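Local structure of Cfl (Pectobacterium brasiliense, 7A9J) at residues A[48-53]-A[248-253]; A[129-134]-A[149-154]; A[437-442]-A[494-499]. The protein is a coronafacic acid ligase of the ATP-dependent AMP-binding family, and probably activates its carboxylic acid as an acyl adenylate before ligation. The protein carries 1 engineered substitution. All coordinates share one frame; numbering follows the deposited sequence.

Contact 1: residues A[48-53]-A[248-253]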
loop_
_atom_site.group_PDB
_atom_site.type_symbol
_atom_site.label_atom_id
_atom_site.label_comp_id
_atom_site.label_asym_id
_atom_site.label_seq_id
_atom_site.Cartn_x
_atom_site.Cartn_y
_atom_site.Cartn_z
ATOM N N ILE A 48 -18.818 1.802 16.130
ATOM C CA ILE A 48 -18.833 0.683 17.057
ATOM C C ILE A 48 -17.735 0.912 18.083
ATOM O O ILE A 48 -16.612 1.294 17.730
ATOM C CB ILE A 48 -18.696 -0.660 16.306
ATOM C CG1 ILE A 48 -18.928 -1.861 17.259
ATOM C CG2 ILE A 48 -17.320 -0.785 15.542
ATOM C CD1 ILE A 48 -19.078 -3.150 16.539
ATOM N N SER A 49 -18.065 0.711 19.365
ATOM C CA SER A 49 -17.054 0.843 20.401
ATOM C C SER A 49 -16.099 -0.340 20.401
ATOM O O SER A 49 -16.404 -1.422 19.891
ATOM C CB SER A 49 -17.728 0.951 21.797
ATOM O OG SER A 49 -18.410 -0.279 22.090
ATOM N N PHE A 50 -14.978 -0.165 21.101
ATOM C CA PHE A 50 -14.075 -1.311 21.304
ATOM C C PHE A 50 -14.799 -2.504 21.952
ATOM O O PHE A 50 -14.658 -3.660 21.501
ATOM C CB PHE A 50 -12.893 -0.894 22.179
ATOM C CG PHE A 50 -11.771 -0.248 21.409
ATOM C CD1 PHE A 50 -10.831 -1.062 20.787
ATOM C CD2 PHE A 50 -11.651 1.151 21.298
ATOM C CE1 PHE A 50 -9.735 -0.523 20.030
ATOM C CE2 PHE A 50 -10.545 1.697 20.528
ATOM C CZ PHE A 50 -9.620 0.854 19.939
ATOM N N TYR A 51 -15.590 -2.231 22.986
ATOM C CA TYR A 51 -16.248 -3.325 23.696
ATOM C C TYR A 51 -17.209 -4.030 22.768
ATOM O O TYR A 51 -17.204 -5.265 22.683
ATOM C CB TYR A 51 -16.965 -2.822 24.938
ATOM C CG TYR A 51 -17.563 -3.953 25.766
ATOM C CD1 TYR A 51 -16.767 -4.673 26.655
ATOM C CD2 TYR A 51 -18.847 -4.347 25.590
ATOM C CE1 TYR A 51 -17.286 -5.685 27.420
ATOM C CE2 TYR A 51 -19.403 -5.360 26.409
ATOM C CZ TYR A 51 -18.592 -6.045 27.257
ATOM O OH TYR A 51 -19.115 -7.093 28.015
ATOM N N ASN A 52 -18.031 -3.263 22.049
ATOM C CA ASN A 52 -19.005 -3.922 21.151
ATOM C C ASN A 52 -18.348 -4.630 19.969
ATOM O O ASN A 52 -18.904 -5.623 19.457
ATOM C CB ASN A 52 -20.058 -2.909 20.726
ATOM C CG ASN A 52 -21.099 -2.632 21.910
ATOM O OD1 ASN A 52 -21.465 -3.578 22.667
ATOM N ND2 ASN A 52 -21.521 -1.373 22.121
ATOM N N LEU A 53 -17.208 -4.117 19.472
ATOM C CA LEU A 53 -16.478 -4.848 18.459
ATOM C C LEU A 53 -15.951 -6.165 19.013
ATOM O O LEU A 53 -16.062 -7.193 18.344
ATOM C CB LEU A 53 -15.347 -3.969 17.887
ATOM C CG LEU A 53 -14.391 -4.615 16.915
ATOM C CD1 LEU A 53 -15.192 -5.153 15.752
ATOM C CD2 LEU A 53 -13.353 -3.523 16.433
ATOM N N ALA A 248 -2.802 -2.213 13.741
ATOM C CA ALA A 248 -1.867 -1.378 14.484
ATOM C C ALA A 248 -2.568 -0.184 15.099
ATOM O O ALA A 248 -2.280 0.153 16.253
ATOM C CB ALA A 248 -0.725 -0.886 13.535
ATOM N N ALA A 249 -3.496 0.446 14.359
ATOM C CA ALA A 249 -4.214 1.597 14.893
ATOM C C ALA A 249 -5.051 1.199 16.112
ATOM O O ALA A 249 -5.017 1.858 17.137
ATOM C CB ALA A 249 -5.182 2.201 13.863
ATOM N N LEU A 250 -5.804 0.106 15.991
ATOM C CA LEU A 250 -6.631 -0.356 17.109
ATOM C C LEU A 250 -5.775 -0.710 18.309
ATOM O O LEU A 250 -6.112 -0.326 19.427
ATOM C CB LEU A 250 -7.495 -1.544 16.669
ATOM C CG LEU A 250 -8.520 -1.188 15.586
ATOM C CD1 LEU A 250 -9.209 -2.487 15.057
ATOM C CD2 LEU A 250 -9.583 -0.245 16.167
ATOM N N GLN A 251 -4.630 -1.364 18.096
ATOM C CA GLN A 251 -3.717 -1.668 19.202
ATOM C C GLN A 251 -3.105 -0.431 19.845
ATOM O O GLN A 251 -2.851 -0.430 21.050
ATOM C CB GLN A 251 -2.582 -2.562 18.752
ATOM C CG GLN A 251 -3.055 -3.930 18.558
ATOM C CD GLN A 251 -1.865 -4.835 18.100
ATOM O OE1 GLN A 251 -0.694 -4.667 18.532
ATOM N NE2 GLN A 251 -2.170 -5.733 17.236
ATOM N N LYS A 252 -2.980 0.653 19.109
ATOM C CA LYS A 252 -2.583 1.922 19.735
ATOM C C LYS A 252 -3.764 2.676 20.348
ATOM O O LYS A 252 -3.568 3.765 20.916
ATOM C CB LYS A 252 -1.888 2.777 18.655
ATOM C CG LYS A 252 -0.552 2.160 18.225
ATOM C CD LYS A 252 0.295 3.030 17.190
ATOM C CE LYS A 252 0.929 4.157 17.923
ATOM N NZ LYS A 252 1.813 4.792 17.023
ATOM N N GLY A 253 -4.971 2.131 20.253
ATOM C CA GLY A 253 -6.165 2.753 20.814
ATOM C C GLY A 253 -6.790 3.836 19.964
ATOM O O GLY A 253 -7.687 4.548 20.455
#

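Contact 2: residues A[129-134]-A[149-154]. With PO4 (phosphate ion), chain C.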
loop_
_atom_site.group_PDB
_atom_site.type_symbol
_atom_site.label_atom_id
_atom_site.label_comp_id
_atom_site.label_asym_id
_atom_site.label_seq_id
_atom_site.Cartn_x
_atom_site.Cartn_y
_atom_site.Cartn_z
ATOM N N ARG A 129 -19.878 -8.497 -3.585
ATOM C CA ARG A 129 -18.788 -9.378 -4.044
ATOM C C ARG A 129 -19.314 -10.776 -4.364
ATOM O O ARG A 129 -19.004 -11.356 -5.415
ATOM C CB ARG A 129 -17.676 -9.439 -2.990
ATOM C CG ARG A 129 -16.505 -8.448 -3.295
ATOM C CD ARG A 129 -17.006 -7.016 -3.673
ATOM N NE ARG A 129 -17.608 -6.321 -2.507
ATOM C CZ ARG A 129 -17.742 -4.996 -2.441
ATOM N NH1 ARG A 129 -17.288 -4.247 -3.478
ATOM N NH2 ARG A 129 -18.352 -4.434 -1.387
ATOM N N PHE A 130 -20.149 -11.318 -3.482
ATOM C CA PHE A 130 -20.722 -12.635 -3.729
ATOM C C PHE A 130 -21.521 -12.689 -5.019
ATOM O O PHE A 130 -21.415 -13.658 -5.765
ATOM C CB PHE A 130 -21.608 -13.055 -2.516
ATOM C CG PHE A 130 -22.243 -14.405 -2.700
ATOM C CD1 PHE A 130 -21.464 -15.556 -2.577
ATOM C CD2 PHE A 130 -23.596 -14.517 -2.914
ATOM C CE1 PHE A 130 -22.083 -16.825 -2.761
ATOM C CE2 PHE A 130 -24.218 -15.772 -3.149
ATOM C CZ PHE A 130 -23.439 -16.927 -3.029
ATOM N N TYR A 131 -22.430 -11.737 -5.256
ATOM C CA TYR A 131 -23.332 -11.938 -6.360
ATOM C C TYR A 131 -22.626 -11.707 -7.695
ATOM O O TYR A 131 -23.090 -12.201 -8.711
ATOM C CB TYR A 131 -24.570 -11.050 -6.226
ATOM C CG TYR A 131 -25.551 -11.746 -5.312
ATOM C CD1 TYR A 131 -26.294 -12.825 -5.782
ATOM C CD2 TYR A 131 -25.667 -11.375 -3.972
ATOM C CE1 TYR A 131 -27.228 -13.506 -4.918
ATOM C CE2 TYR A 131 -26.575 -12.053 -3.118
ATOM C CZ TYR A 131 -27.292 -13.107 -3.595
ATOM O OH TYR A 131 -28.215 -13.780 -2.775
ATOM N N GLU A 132 -21.489 -11.024 -7.655
ATOM C CA GLU A 132 -20.663 -10.898 -8.867
ATOM C C GLU A 132 -19.922 -12.197 -9.192
ATOM O O GLU A 132 -19.384 -12.357 -10.304
ATOM C CB GLU A 132 -19.630 -9.781 -8.634
ATOM C CG GLU A 132 -20.167 -8.376 -8.883
ATOM C CD GLU A 132 -19.274 -7.261 -8.292
ATOM O OE1 GLU A 132 -18.176 -7.537 -7.720
ATOM O OE2 GLU A 132 -19.683 -6.080 -8.406
ATOM N N THR A 133 -19.854 -13.105 -8.225
ATOM C CA THR A 133 -18.976 -14.271 -8.239
ATOM C C THR A 133 -19.723 -15.550 -7.870
ATOM O O THR A 133 -19.092 -16.548 -7.506
ATOM C CB THR A 133 -17.832 -14.048 -7.249
ATOM O OG1 THR A 133 -17.445 -12.672 -7.284
ATOM C CG2 THR A 133 -16.608 -14.862 -7.679
ATOM N N LYS A 134 -21.050 -15.522 -7.910
ATOM C CA LYS A 134 -21.836 -16.528 -7.197
ATOM C C LYS A 134 -21.594 -17.932 -7.752
ATOM O O LYS A 134 -21.367 -18.889 -7.001
ATOM C CB LYS A 134 -23.329 -16.185 -7.314
ATOM C CG LYS A 134 -24.209 -17.217 -6.559
ATOM C CD LYS A 134 -25.575 -16.670 -6.305
ATOM C CE LYS A 134 -26.467 -17.727 -5.611
ATOM N NZ LYS A 134 -26.817 -18.941 -6.408
ATOM N N ILE A 149 -23.096 -11.504 3.656
ATOM C CA ILE A 149 -23.851 -10.404 4.243
ATOM C C ILE A 149 -24.920 -9.978 3.261
ATOM O O ILE A 149 -24.637 -9.746 2.072
ATOM C CB ILE A 149 -22.902 -9.234 4.562
ATOM C CG1 ILE A 149 -21.815 -9.691 5.528
ATOM C CG2 ILE A 149 -23.714 -8.047 5.108
ATOM C CD1 ILE A 149 -20.737 -8.588 5.817
ATOM N N ASP A 150 -26.174 -9.918 3.737
ATOM C CA ASP A 150 -27.325 -9.545 2.925
ATOM C C ASP A 150 -27.584 -10.538 1.793
ATOM O O ASP A 150 -28.153 -10.153 0.767
ATOM C CB ASP A 150 -27.199 -8.146 2.310
ATOM C CG ASP A 150 -26.952 -7.064 3.331
ATOM O OD1 ASP A 150 -25.922 -6.358 3.195
ATOM O OD2 ASP A 150 -27.813 -6.885 4.215
ATOM N N LEU A 151 -27.256 -11.827 2.019
ATOM C CA LEU A 151 -27.738 -12.901 1.148
ATOM C C LEU A 151 -29.227 -12.768 0.856
ATOM O O LEU A 151 -30.042 -12.599 1.778
ATOM C CB LEU A 151 -27.428 -14.254 1.810
ATOM C CG LEU A 151 -27.754 -15.497 0.979
ATOM C CD1 LEU A 151 -26.674 -15.564 -0.174
ATOM C CD2 LEU A 151 -27.728 -16.757 1.815
ATOM N N LYS A 152 -29.623 -12.898 -0.421
ATOM C CA LYS A 152 -31.047 -12.960 -0.734
ATOM C C LYS A 152 -31.628 -14.268 -0.222
ATOM O O LYS A 152 -30.980 -15.320 -0.257
ATOM C CB LYS A 152 -31.285 -12.839 -2.249
ATOM C CG LYS A 152 -30.502 -11.646 -2.807
ATOM C CD LYS A 152 -30.728 -11.472 -4.320
ATOM C CE LYS A 152 -29.599 -10.556 -4.912
ATOM N NZ LYS A 152 -29.987 -10.122 -6.305
ATOM N N ILE A 153 -32.831 -14.199 0.344
ATOM C CA ILE A 153 -33.318 -15.395 1.016
ATOM C C ILE A 153 -33.501 -16.572 0.071
ATOM O O ILE A 153 -33.326 -17.719 0.481
ATOM C CB ILE A 153 -34.638 -15.093 1.763
ATOM C CG1 ILE A 153 -35.687 -14.477 0.845
ATOM C CG2 ILE A 153 -34.366 -14.159 2.935
ATOM C CD1 ILE A 153 -36.944 -14.184 1.593
ATOM N N GLU A 154 -33.881 -16.333 -1.187
ATOM C CA GLU A 154 -34.006 -17.473 -2.101
ATOM C C GLU A 154 -32.679 -18.206 -2.347
ATOM O O GLU A 154 -32.710 -19.284 -2.969
ATOM C CB GLU A 154 -34.583 -17.045 -3.444
ATOM C CG GLU A 154 -33.729 -16.082 -4.273
ATOM C CD GLU A 154 -33.879 -14.636 -3.838
ATOM O OE1 GLU A 154 -33.445 -13.759 -4.627
ATOM O OE2 GLU A 154 -34.441 -14.390 -2.719
HETATM P P PO4 C . -18.293 -0.693 -1.743
HETATM O O1 PO4 C . -17.647 -1.284 -3.016
HETATM O O2 PO4 C . -19.560 0.068 -2.068
HETATM O O3 PO4 C . -17.306 0.248 -1.123
HETATM O O4 PO4 C . -18.641 -1.743 -0.746
#

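Contact 3: residues A[437-442]-A[494-499]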
loop_
_atom_site.group_PDB
_atom_site.type_symbol
_atom_site.label_atom_id
_atom_site.label_comp_id
_atom_site.label_asym_id
_atom_site.label_seq_id
_atom_site.Cartn_x
_atom_site.Cartn_y
_atom_site.Cartn_z
ATOM N N PRO A 437 17.803 8.495 -14.081
ATOM C CA PRO A 437 16.749 9.425 -14.514
ATOM C C PRO A 437 16.016 10.108 -13.372
ATOM O O PRO A 437 15.766 11.308 -13.454
ATOM C CB PRO A 437 15.821 8.521 -15.341
ATOM C CG PRO A 437 16.737 7.466 -15.830
ATOM C CD PRO A 437 17.668 7.186 -14.728
ATOM N N ILE A 438 15.638 9.372 -12.315
ATOM C CA ILE A 438 14.870 10.000 -11.251
ATOM C C ILE A 438 15.639 11.173 -10.647
ATOM O O ILE A 438 15.031 12.200 -10.277
ATOM C CB ILE A 438 14.452 8.947 -10.206
ATOM C CG1 ILE A 438 13.372 9.546 -9.318
ATOM C CG2 ILE A 438 15.584 8.537 -9.276
ATOM C CD1 ILE A 438 12.817 8.564 -8.346
ATOM N N GLU A 439 16.974 11.080 -10.588
ATOM C CA GLU A 439 17.751 12.185 -10.041
ATOM C C GLU A 439 17.735 13.396 -10.987
ATOM O O GLU A 439 17.613 14.549 -10.540
ATOM C CB GLU A 439 19.194 11.706 -9.781
ATOM C CG GLU A 439 20.173 12.762 -9.287
ATOM C CD GLU A 439 21.647 12.458 -9.653
ATOM O OE1 GLU A 439 22.061 11.275 -9.674
ATOM O OE2 GLU A 439 22.405 13.415 -9.937
ATOM N N ILE A 440 17.829 13.155 -12.303
ATOM C CA ILE A 440 17.800 14.268 -13.246
ATOM C C ILE A 440 16.430 14.922 -13.258
ATOM O O ILE A 440 16.322 16.157 -13.303
ATOM C CB ILE A 440 18.180 13.801 -14.658
ATOM C CG1 ILE A 440 19.568 13.177 -14.661
ATOM C CG2 ILE A 440 18.119 15.000 -15.630
ATOM C CD1 ILE A 440 19.901 12.509 -15.973
ATOM N N GLU A 441 15.368 14.102 -13.274
ATOM C CA GLU A 441 13.996 14.615 -13.224
ATOM C C GLU A 441 13.786 15.492 -12.006
ATOM O O GLU A 441 13.163 16.560 -12.098
ATOM C CB GLU A 441 12.995 13.448 -13.203
ATOM C CG GLU A 441 12.901 12.664 -14.518
ATOM C CD GLU A 441 12.390 11.234 -14.337
ATOM O OE1 GLU A 441 11.771 10.898 -13.268
ATOM O OE2 GLU A 441 12.542 10.456 -15.286
ATOM N N ASN A 442 14.311 15.070 -10.853
ATOM C CA ASN A 442 14.111 15.863 -9.647
ATOM C C ASN A 442 14.738 17.242 -9.780
ATOM O O ASN A 442 14.163 18.232 -9.335
ATOM C CB ASN A 442 14.665 15.146 -8.418
ATOM C CG ASN A 442 14.491 15.973 -7.149
ATOM O OD1 ASN A 442 13.366 16.184 -6.671
ATOM N ND2 ASN A 442 15.601 16.466 -6.611
ATOM N N HIS A 494 28.170 17.238 -15.664
ATOM C CA HIS A 494 27.908 17.354 -17.089
ATOM C C HIS A 494 27.526 16.015 -17.715
ATOM O O HIS A 494 26.744 15.976 -18.684
ATOM C CB HIS A 494 29.136 17.956 -17.788
ATOM C CG HIS A 494 29.024 17.982 -19.284
ATOM N ND1 HIS A 494 29.331 16.892 -20.075
ATOM C CD2 HIS A 494 28.623 18.959 -20.133
ATOM C CE1 HIS A 494 29.116 17.195 -21.343
ATOM N NE2 HIS A 494 28.689 18.444 -21.406
ATOM N N TYR A 495 28.080 14.901 -17.221
ATOM C CA TYR A 495 27.797 13.643 -17.907
ATOM C C TYR A 495 26.366 13.202 -17.673
ATOM O O TYR A 495 25.869 12.347 -18.408
ATOM C CB TYR A 495 28.765 12.540 -17.473
ATOM C CG TYR A 495 28.586 12.041 -16.043
ATOM C CD1 TYR A 495 27.845 10.883 -15.772
ATOM C CD2 TYR A 495 29.156 12.712 -14.964
ATOM C CE1 TYR A 495 27.699 10.416 -14.494
ATOM C CE2 TYR A 495 29.001 12.246 -13.667
ATOM C CZ TYR A 495 28.257 11.092 -13.437
ATOM O OH TYR A 495 28.073 10.595 -12.157
ATOM N N LYS A 496 25.705 13.770 -16.670
ATOM C CA LYS A 496 24.302 13.472 -16.398
ATOM C C LYS A 496 23.352 14.304 -17.255
ATOM O O LYS A 496 22.132 14.067 -17.224
ATOM C CB LYS A 496 24.012 13.725 -14.915
ATOM C CG LYS A 496 24.867 12.921 -13.962
ATOM C CD LYS A 496 24.632 13.437 -12.545
ATOM C CE LYS A 496 25.430 12.684 -11.524
ATOM N NZ LYS A 496 25.147 13.242 -10.166
ATOM N N HIS A 497 23.876 15.265 -17.996
ATOM C CA HIS A 497 23.045 16.214 -18.725
ATOM C C HIS A 497 22.343 15.548 -19.909
ATOM O O HIS A 497 22.986 14.837 -20.698
ATOM C CB HIS A 497 23.897 17.362 -19.280
ATOM C CG HIS A 497 24.277 18.411 -18.277
ATOM N ND1 HIS A 497 24.397 18.162 -16.922
ATOM C CD2 HIS A 497 24.550 19.725 -18.443
ATOM C CE1 HIS A 497 24.735 19.278 -16.300
ATOM N NE2 HIS A 497 24.832 20.242 -17.200
ATOM N N PRO A 498 21.078 15.867 -20.135
ATOM C CA PRO A 498 20.407 15.404 -21.352
ATOM C C PRO A 498 21.161 15.905 -22.571
ATOM O O PRO A 498 21.742 16.993 -22.561
ATOM C CB PRO A 498 19.004 16.022 -21.248
ATOM C CG PRO A 498 18.775 16.197 -19.741
ATOM C CD PRO A 498 20.153 16.516 -19.174
ATOM N N SER A 499 21.214 15.063 -23.586
ATOM C CA SER A 499 21.689 15.498 -24.891
ATOM C C SER A 499 20.623 16.209 -25.716
ATOM O O SER A 499 20.958 16.843 -26.729
ATOM C CB SER A 499 22.193 14.284 -25.661
ATOM O OG SER A 499 23.402 13.808 -25.106
#

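Contact 1: residues A[48-53]-A[248-253]
Two helix ends meet within the AMP-binding part of the chain: Phe-50, in the first turn of helix 50-66, lies against Leu-250 and Gly-253 at the close of helix 240-251. The ring does most of the touching. CE1 and CZ of Phe-50 each lie 3.9 Å from CD2 of Leu-250, and the ring slants across the leucine branch. CE1 of Phe-50 is also 3.7 Å from the backbone O of Leu-250, while CE2, on the far side of the ring, reaches the O of Gly-253 at 4.0 Å. The outer rim of the ring, CE1 to CE2, therefore spans the last turn and its exit. CB of Phe-50 already heads toward helix 240-251, and chi1 of -84°, with CG beside the backbone N, continues that course to O and CD2 of Leu-250.

Both ends are fixed by classical capping. Ser-49 occupies the N-cap position, and its OG accepts a hydrogen bond from the backbone N of Asn-52 at 3.0 Å, nearly straight (165°). At the other end a Schellman motif turns the chain at Gly-253, whose positive phi (82°) is easy for glycine; its N bonds the O of Leu-250 at 2.8 Å, so the carbonyl beside the phenyl ring is already bonded by the turn that ends the helix. A looser approach, 4.5 Å from Leu-53 CD2 to Leu-250 CD1, adds a second apolar point of contact.

Helices 24-34 and 83-95 pack on this buried junction: Phe-28 and His-31 meet Phe-50, and Ile-86 and Tyr-90 touch Leu-250. The opposite end of helix 240-251 supplies Pro-240, Trp-241 and Leu-244 to the pocket holding the bound indene carboxylic acid, and the chain leaving Gly-253 enters strand 255-257, which pairs in parallel with strand 39-42.

Contact 2: residues A[129-134]-A[149-154]
Tyr-131 and Lys-152 join helix 127-132 to the loop after strand 145-148, first through a polar bond. The backbone N of Lys-152 donates to Tyr-131 OH at 2.9 Å (152°), and Asp-155 OD2 is hydrogen-bonded to the same hydroxyl, so two partners grip the phenol oxygen and help fix the ring.

The second kind of interaction runs over the ring itself. Extended beyond CG, the lysine chain passes from the hydroxyl back over one face, bringing CE to 3.7 Å from the centroid of the Tyr-131 ring as a CH-pi contact. The charged NZ follows 4.6 Å from that centroid and 12° off the normal, a cation-pi pair. On the opposite face of Tyr-131 sits Phe-130, whose CD2 lies over the ring centre, so the tyrosine is held between a lysine chain and a neighbouring aromatic ring.

Apolar packing completes the meeting. The methyl CD1 of Leu-151 reaches Phe-130 CE2 at 3.9 Å and Tyr-131 CZ at 4.3 Å, touching both side chains obliquely.

Apart from that contact, Arg-129 hydrogen-bonds a phosphate ion, probably from the crystallisation liquor, with NH1 bonded to O1 at 3.0 Å and NH2 to O4 at 2.8 Å; Lys-128 NZ and Glu-261 N also bind it, and Asp-126 OD2 makes a salt bridge with Arg-129 NH2.

Strands 122-125 and 145-148 are parallel neighbours in a five-stranded sheet, and a helical connection links them: the contact pins the first helix of this beta-alpha-beta crossover to the loop leaving its second strand.

Contact 3: residues A[437-442]-A[494-499]
Glu-439 and Lys-496 form the salt bridge that joins segments 437-442 and 494-499. Lys-496 NZ donates to Glu-439 OE2 at 2.8 Å, using the syn lone pair, which faces OE1; OE1 itself stays at 3.7 Å from NZ, so the ammonium is gripped by one carboxylate oxygen. The lysine runs nearly perpendicular to the glutamate. Lys-496 reaches this far because its chain is straight from CG outward, while Glu-439 leaves the helix with CG anti to the backbone N (chi1 176°).

Beside the ion pair, the methyl CD1 of Ile-440 lies unusually close to the backbone O of Lys-496 (3.0 Å), a distance to be read with caution. Further along, CG2 of Ile-440 meets Pro-498 CG at 4.3 Å. The turn is held by its own bond, His-497 N to His-494 O at 3.0 Å.

The nearby Glu-441 is satisfied elsewhere: its OE1 pairs with Arg-517, and OE2 accepts a hydrogen bond from the backbone N of Val-455. Asn-442 ND2 donates to Asn-353 O, and its OD1 has a weak hydrogen bond from Gln-320 NE2.

Beside the salt bridge, Ile-440 and Pro-498 join helix 437-445 to the loop before strand 500-503, packed on Leu-492, strands 450-460 and 464-473 and helix 481-491, in the small mixed alpha/beta C-terminal domain of AMP-binding enzymes.

In the fold
From the N terminus, the chain first reaches the segment 48-53, which meets 248-253 after 194 intervening residues. Contact 2 opens and closes within that span: 129-134 meets 149-154 after only 14 residues, so a local crossover of the five-stranded parallel sheet sits inside a much longer closure. Contact 1 then draws the early hairpin and its following helix against the end of helix 240-251. Contact 3 comes later, in series with both, closing a 51-residue loop inside the C-terminal domain. It lies across the chain's centre from the other two, about 27 Å from contact 1 at nearest atoms, and none of the three touches another.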